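Local coordinates for protein tyrosine--tRNA ligase (Pyrococcus horikoshii, PDB 2CYC) that catalyses the attachment of tyrosine to its cognate tRNA, probably in two steps by way of a tyrosyl-adenylate made with ATP, at residues K67-L72 and E117-S122; L72-S77 and E123-G128. One frame throughout, in Å; residues are numbered along the deposited sequence.

Contact 1 of 2, residues K67-L72 and E117-S122. With TYR (tyrosine), chain C.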
loop_
_atom_site.group_PDB
_atom_site.type_symbol
_atom_site.label_atom_id
_atom_site.label_comp_id
_atom_site.label_asym_id
_atom_site.label_seq_id
_atom_site.Cartn_x
_atom_site.Cartn_y
_atom_site.Cartn_z
ATOM N N LYS A 67 -13.044 26.789 -3.991
ATOM C CA LYS A 67 -13.795 26.033 -2.981
ATOM C C LYS A 67 -12.784 25.377 -2.039
ATOM O O LYS A 67 -11.991 24.531 -2.454
ATOM C CB LYS A 67 -14.657 24.954 -3.647
ATOM C CG LYS A 67 -15.628 24.250 -2.696
ATOM C CD LYS A 67 -16.716 25.203 -2.182
ATOM C CE LYS A 67 -17.735 24.474 -1.302
ATOM N NZ LYS A 67 -18.611 25.417 -0.533
ATOM N N THR A 68 -12.836 25.762 -0.773
ATOM C CA THR A 68 -11.903 25.286 0.231
ATOM C C THR A 68 -12.372 24.122 1.092
ATOM O O THR A 68 -13.561 23.999 1.421
ATOM C CB THR A 68 -11.480 26.461 1.139
ATOM O OG1 THR A 68 -12.626 26.988 1.832
ATOM C CG2 THR A 68 -10.858 27.570 0.284
ATOM N N ARG A 69 -11.417 23.277 1.479
ATOM C CA ARG A 69 -11.726 22.098 2.289
ATOM C C ARG A 69 -10.621 21.726 3.265
ATOM O O ARG A 69 -9.439 21.768 2.916
ATOM C CB ARG A 69 -11.988 20.894 1.369
ATOM C CG ARG A 69 -12.137 19.545 2.090
ATOM C CD ARG A 69 -12.349 18.421 1.091
ATOM N NE ARG A 69 -13.480 18.699 0.206
ATOM C CZ ARG A 69 -13.910 17.879 -0.753
ATOM N NH1 ARG A 69 -14.945 18.227 -1.505
ATOM N NH2 ARG A 69 -13.314 16.712 -0.961
ATOM N N VAL A 70 -11.015 21.368 4.487
ATOM C CA VAL A 70 -10.078 20.919 5.518
ATOM C C VAL A 70 -10.277 19.398 5.568
ATOM O O VAL A 70 -11.395 18.913 5.762
ATOM C CB VAL A 70 -10.400 21.533 6.903
ATOM C CG1 VAL A 70 -9.642 20.781 8.005
ATOM C CG2 VAL A 70 -10.026 23.017 6.914
ATOM N N PHE A 71 -9.183 18.669 5.367
ATOM C CA PHE A 71 -9.160 17.208 5.336
ATOM C C PHE A 71 -8.542 16.689 6.643
ATOM O O PHE A 71 -7.358 16.929 6.914
ATOM C CB PHE A 71 -8.315 16.781 4.127
ATOM C CG PHE A 71 -8.338 15.305 3.824
ATOM C CD1 PHE A 71 -9.453 14.717 3.223
ATOM C CD2 PHE A 71 -7.203 14.520 4.047
ATOM C CE1 PHE A 71 -9.437 13.373 2.839
ATOM C CE2 PHE A 71 -7.172 13.169 3.670
ATOM C CZ PHE A 71 -8.296 12.597 3.060
ATOM N N LEU A 72 -9.349 15.986 7.442
ATOM C CA LEU A 72 -8.910 15.433 8.726
ATOM C C LEU A 72 -8.395 14.018 8.440
ATOM O O LEU A 72 -9.177 13.075 8.256
ATOM C CB LEU A 72 -10.096 15.412 9.699
ATOM C CG LEU A 72 -10.876 16.736 9.771
ATOM C CD1 LEU A 72 -12.262 16.529 10.389
ATOM C CD2 LEU A 72 -10.080 17.754 10.566
ATOM N N GLU A 117 -15.425 23.265 3.515
ATOM C CA GLU A 117 -15.845 21.871 3.603
ATOM C C GLU A 117 -14.923 21.167 4.600
ATOM O O GLU A 117 -13.713 21.432 4.630
ATOM C CB GLU A 117 -15.728 21.187 2.229
ATOM C CG GLU A 117 -16.683 21.758 1.184
ATOM C CD GLU A 117 -16.344 21.334 -0.235
ATOM O OE1 GLU A 117 -17.223 21.470 -1.114
ATOM O OE2 GLU A 117 -15.202 20.884 -0.483
ATOM N N PHE A 118 -15.500 20.305 5.433
ATOM C CA PHE A 118 -14.733 19.532 6.395
ATOM C C PHE A 118 -14.989 18.056 6.082
ATOM O O PHE A 118 -16.126 17.592 6.108
ATOM C CB PHE A 118 -15.133 19.879 7.835
ATOM C CG PHE A 118 -14.531 21.166 8.328
ATOM C CD1 PHE A 118 -15.124 22.392 8.026
ATOM C CD2 PHE A 118 -13.334 21.156 9.045
ATOM C CE1 PHE A 118 -14.531 23.588 8.426
ATOM C CE2 PHE A 118 -12.730 22.345 9.454
ATOM C CZ PHE A 118 -13.325 23.562 9.145
ATOM N N VAL A 119 -13.918 17.333 5.774
ATOM C CA VAL A 119 -14.005 15.920 5.408
ATOM C C VAL A 119 -13.117 15.031 6.277
ATOM O O VAL A 119 -11.915 15.264 6.395
ATOM C CB VAL A 119 -13.590 15.736 3.917
ATOM C CG1 VAL A 119 -13.416 14.270 3.579
ATOM C CG2 VAL A 119 -14.643 16.362 2.999
ATOM N N LEU A 120 -13.715 14.019 6.899
ATOM C CA LEU A 120 -12.956 13.065 7.702
ATOM C C LEU A 120 -12.397 12.095 6.654
ATOM O O LEU A 120 -13.167 11.528 5.881
ATOM C CB LEU A 120 -13.892 12.330 8.668
ATOM C CG LEU A 120 -13.232 11.415 9.708
ATOM C CD1 LEU A 120 -12.234 12.220 10.537
ATOM C CD2 LEU A 120 -14.298 10.790 10.608
ATOM N N ALA A 121 -11.079 11.901 6.615
ATOM C CA ALA A 121 -10.473 11.020 5.599
ATOM C C ALA A 121 -11.186 9.690 5.402
ATOM O O ALA A 121 -11.404 9.262 4.267
ATOM C CB ALA A 121 -8.985 10.762 5.915
ATOM N N SER A 122 -11.547 9.031 6.496
ATOM C CA SER A 122 -12.213 7.738 6.383
ATOM C C SER A 122 -13.466 7.769 5.498
ATOM O O SER A 122 -13.896 6.728 5.000
ATOM C CB SER A 122 -12.540 7.187 7.782
ATOM O OG SER A 122 -13.209 8.146 8.574
HETATM N N TYR C . 1.067 14.630 5.843
HETATM C CA TYR C . 0.296 15.774 6.416
HETATM C C TYR C . 0.948 16.264 7.707
HETATM O O TYR C . 1.876 15.584 8.196
HETATM C CB TYR C . -1.155 15.348 6.691
HETATM C CG TYR C . -1.930 14.989 5.438
HETATM C CD1 TYR C . -2.140 15.929 4.430
HETATM C CD2 TYR C . -2.455 13.706 5.260
HETATM C CE1 TYR C . -2.854 15.597 3.265
HETATM C CE2 TYR C . -3.172 13.369 4.113
HETATM C CZ TYR C . -3.366 14.312 3.118
HETATM O OH TYR C . -4.068 13.964 1.977
HETATM O OXT TYR C . 0.520 17.318 8.218
#

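Contact 2 of 2, residues L72-S77 and E123-G128. With TYR (tyrosine), chain C.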
loop_
_atom_site.group_PDB
_atom_site.type_symbol
_atom_site.label_atom_id
_atom_site.label_comp_id
_atom_site.label_asym_id
_atom_site.label_seq_id
_atom_site.Cartn_x
_atom_site.Cartn_y
_atom_site.Cartn_z
ATOM N N LEU A 72 -9.349 15.986 7.442
ATOM C CA LEU A 72 -8.910 15.433 8.726
ATOM C C LEU A 72 -8.395 14.018 8.440
ATOM O O LEU A 72 -9.177 13.075 8.256
ATOM C CB LEU A 72 -10.096 15.412 9.699
ATOM C CG LEU A 72 -10.876 16.736 9.771
ATOM C CD1 LEU A 72 -12.262 16.529 10.389
ATOM C CD2 LEU A 72 -10.080 17.754 10.566
ATOM N N ALA A 73 -7.072 13.885 8.399
ATOM C CA ALA A 73 -6.421 12.616 8.055
ATOM C C ALA A 73 -6.376 11.583 9.176
ATOM O O ALA A 73 -5.300 11.323 9.732
ATOM C CB ALA A 73 -5.002 12.907 7.546
ATOM N N ASP A 74 -7.526 10.963 9.476
ATOM C CA ASP A 74 -7.588 9.995 10.568
ATOM C C ASP A 74 -6.783 8.705 10.393
ATOM O O ASP A 74 -5.927 8.415 11.234
ATOM C CB ASP A 74 -9.058 9.694 10.975
ATOM C CG ASP A 74 -9.947 9.239 9.813
ATOM O OD1 ASP A 74 -9.522 9.261 8.634
ATOM O OD2 ASP A 74 -11.107 8.863 10.101
ATOM N N TRP A 75 -7.026 7.937 9.328
ATOM C CA TRP A 75 -6.262 6.700 9.127
ATOM C C TRP A 75 -4.779 7.025 9.009
ATOM O O TRP A 75 -3.929 6.263 9.480
ATOM C CB TRP A 75 -6.706 5.949 7.863
ATOM C CG TRP A 75 -8.019 5.247 7.987
ATOM C CD1 TRP A 75 -9.029 5.535 8.871
ATOM C CD2 TRP A 75 -8.518 4.206 7.135
ATOM N NE1 TRP A 75 -10.123 4.741 8.613
ATOM C CE2 TRP A 75 -9.840 3.917 7.555
ATOM C CE3 TRP A 75 -7.979 3.493 6.052
ATOM C CZ2 TRP A 75 -10.635 2.944 6.928
ATOM C CZ3 TRP A 75 -8.770 2.522 5.424
ATOM C CH2 TRP A 75 -10.086 2.259 5.868
ATOM N N HIS A 76 -4.470 8.157 8.380
ATOM C CA HIS A 76 -3.078 8.571 8.211
ATOM C C HIS A 76 -2.427 8.740 9.583
ATOM O O HIS A 76 -1.304 8.299 9.798
ATOM C CB HIS A 76 -2.976 9.906 7.451
ATOM C CG HIS A 76 -3.693 9.920 6.136
ATOM N ND1 HIS A 76 -5.068 9.904 6.037
ATOM C CD2 HIS A 76 -3.223 10.004 4.867
ATOM C CE1 HIS A 76 -5.415 9.984 4.763
ATOM N NE2 HIS A 76 -4.314 10.046 4.032
ATOM N N SER A 77 -3.137 9.390 10.501
ATOM C CA SER A 77 -2.630 9.620 11.853
ATOM C C SER A 77 -2.493 8.300 12.603
ATOM O O SER A 77 -1.583 8.127 13.411
ATOM C CB SER A 77 -3.571 10.557 12.621
ATOM O OG SER A 77 -3.699 11.800 11.958
ATOM N N GLU A 123 -14.039 8.956 5.290
ATOM C CA GLU A 123 -15.212 9.085 4.432
ATOM C C GLU A 123 -14.843 8.588 3.033
ATOM O O GLU A 123 -15.668 7.976 2.350
ATOM C CB GLU A 123 -15.681 10.549 4.339
ATOM C CG GLU A 123 -16.100 11.201 5.666
ATOM C CD GLU A 123 -16.497 12.678 5.508
ATOM O OE1 GLU A 123 -16.494 13.422 6.521
ATOM O OE2 GLU A 123 -16.817 13.090 4.369
ATOM N N ILE A 124 -13.613 8.854 2.590
ATOM C CA ILE A 124 -13.216 8.370 1.271
ATOM C C ILE A 124 -12.396 7.086 1.367
ATOM O O ILE A 124 -12.462 6.251 0.471
ATOM C CB ILE A 124 -12.408 9.429 0.449
ATOM C CG1 ILE A 124 -11.044 9.697 1.092
ATOM C CG2 ILE A 124 -13.209 10.730 0.340
ATOM C CD1 ILE A 124 -10.148 10.641 0.263
ATOM N N LEU A 125 -11.635 6.907 2.445
ATOM C CA LEU A 125 -10.807 5.697 2.577
ATOM C C LEU A 125 -11.640 4.415 2.713
ATOM O O LEU A 125 -11.163 3.316 2.427
ATOM C CB LEU A 125 -9.841 5.829 3.765
ATOM C CG LEU A 125 -9.042 7.136 3.829
ATOM C CD1 LEU A 125 -8.158 7.155 5.087
ATOM C CD2 LEU A 125 -8.196 7.281 2.574
ATOM N N GLU A 126 -12.888 4.565 3.141
ATOM C CA GLU A 126 -13.795 3.428 3.282
ATOM C C GLU A 126 -14.344 3.006 1.920
ATOM O O GLU A 126 -15.235 2.170 1.827
ATOM C CB GLU A 126 -14.943 3.782 4.245
ATOM C CG GLU A 126 -14.548 3.605 5.711
ATOM C CD GLU A 126 -15.468 4.320 6.688
ATOM O OE1 GLU A 126 -16.629 4.618 6.323
ATOM O OE2 GLU A 126 -15.020 4.572 7.831
ATOM N N LYS A 127 -13.795 3.579 0.856
ATOM C CA LYS A 127 -14.237 3.236 -0.490
ATOM C C LYS A 127 -13.142 2.504 -1.262
ATOM O O LYS A 127 -12.034 3.012 -1.410
ATOM C CB LYS A 127 -14.654 4.505 -1.231
ATOM C CG LYS A 127 -15.884 5.152 -0.632
ATOM C CD LYS A 127 -16.282 6.400 -1.388
ATOM C CE LYS A 127 -17.738 6.739 -1.122
ATOM N NZ LYS A 127 -18.051 6.764 0.339
ATOM N N GLY A 128 -13.458 1.306 -1.747
ATOM C CA GLY A 128 -12.486 0.529 -2.493
ATOM C C GLY A 128 -11.976 1.176 -3.773
ATOM O O GLY A 128 -10.837 0.929 -4.172
HETATM N N TYR C . 1.067 14.630 5.843
HETATM C CA TYR C . 0.296 15.774 6.416
HETATM C C TYR C . 0.948 16.264 7.707
HETATM O O TYR C . 1.876 15.584 8.196
HETATM C CB TYR C . -1.155 15.348 6.691
HETATM C CG TYR C . -1.930 14.989 5.438
HETATM C CD1 TYR C . -2.140 15.929 4.430
HETATM C CD2 TYR C . -2.455 13.706 5.260
HETATM C CE1 TYR C . -2.854 15.597 3.265
HETATM C CE2 TYR C . -3.172 13.369 4.113
HETATM C CZ TYR C . -3.366 14.312 3.118
HETATM O OH TYR C . -4.068 13.964 1.977
HETATM O OXT TYR C . 0.520 17.318 8.218
HETATM O O HOH W 1 -12.760 4.341 9.916
#

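Contact 1 of 2, residues K67-L72 and E117-S122
Arg-69 takes hold of Glu-117 side-on: NE and NH1 both donate to the same oxygen, OE2, with NH1 2.9 Å from OE2. That oxygen lies close to the guanidinium plane, whereas both nitrogens come from one face of the carboxylate, whose plane is turned 43° from the guanidinium. The bend of the arginine at chi3 (-54°) turns NE and NH1 back toward the acid, and Val-119 CG2 lies over one guanidinium face, 3.8 Å from Arg-69 NE. Lys-67 crosses the acid at about a right angle and lays CE 3.1 Å from Glu-117 OE1; its NZ stops 4.2 Å from that oxygen, beyond a salt bridge, though the positive charge probably still favours the carboxylate. Further along the same sheet face, Phe-71 reaches past Val-119 so that its CZ meets Ala-121 CB at 3.5 Å, a place where a small methyl suits. Its CE2 approaches the OH of the bound tyrosine at 3.6 Å. On the opposite face Val-70 and Phe-118 lie side by side, CB to CE2 3.5 Å, and Leu-72 CB meets Leu-120 CD1.

Between these two faces, strands 69-72 and 117-120 run parallel at 16°, and five backbone hydrogen bonds join segments 67-72 and 117-122. Strand 36-40 flanks strand 69-72 on its other side, as in the Rossmann-type catalytic fold of class I synthetases. Arginine suits its place because NE and NH1 grip one oxygen while NH2 remains for Gln-179. A leucine in place of Arg-69 would probably leave Glu-117 OE2 without its two N-H donors, with only the more distant Lys-67 charge nearby among the residues described, and Gln-179 OE1 without this donor. Charge pairing thus lies at the partly exposed start of the strands, while the apolar end, with Phe-71, helps form the tyrosine pocket.

Contact 2 of 2, residues L72-S77 and E123-G128
Trp-75 and Leu-125 both carry CG opposite their own carbonyl carbon (chi1 -74° and -49°), and from these settings the two side chains lie antiparallel and overlap flank to flank. Leu-125 CB rests over one indole face, 3.8 Å from the centroid of the six-membered ring and 13° off its normal, a CH-pi contact. Leucine suits this place because CD1, farther along, reaches both Trp-75 CB (3.4 Å) and His-76 CE1 (4.0 Å), an apolar chain long enough to touch two rings. At the indole edge, a water in the ring plane accepts from Trp-75 NE1 (3.0 Å) and donates to Glu-126 OE2.

His-76 offers the bound tyrosine a flat face, CD2 to its CE2 3.4 Å, while Ala-73 CB meets CD2 of the same ring. Tyr-168 packs edge-to-face with His-76, whose NE2 makes a weak hydrogen bond with Asp-175 OD2. Ala-73 O accepts from both N and OG of Ser-77, securing the first turn of helix 74-79. Trp-75 also touches Gln-132 of the second subunit. Apolar packing thus joins helix 74-79, which carries His-76 on the substrate ring, to the end of helix 122-125, and the polar link is the single water.

Overall arrangement
Contacts 1 and 2, with centres 11 Å apart, follow one another along two strand-to-helix connections: strand 69-72 runs into helix 74-79, and strand 117-120 into helix 122-125. Leu-72 belongs to both. Beyond the end of the parallel pairing, Asp-74 OD2 lies 2.7 Å from Ser-122 OG, a probable hydrogen bond, while Ala-121 CB packs 3.2 Å from Asp-74 OD1. The two contacts also meet at the substrate, contact 1 supplying Phe-71 near the phenol oxygen and contact 2 supplying Ala-73 and His-76 beside the ring. Tyr-37, Tyr-168, Gln-172, Asp-175 and Gln-190 complete its polar recognition through hydrogen bonds.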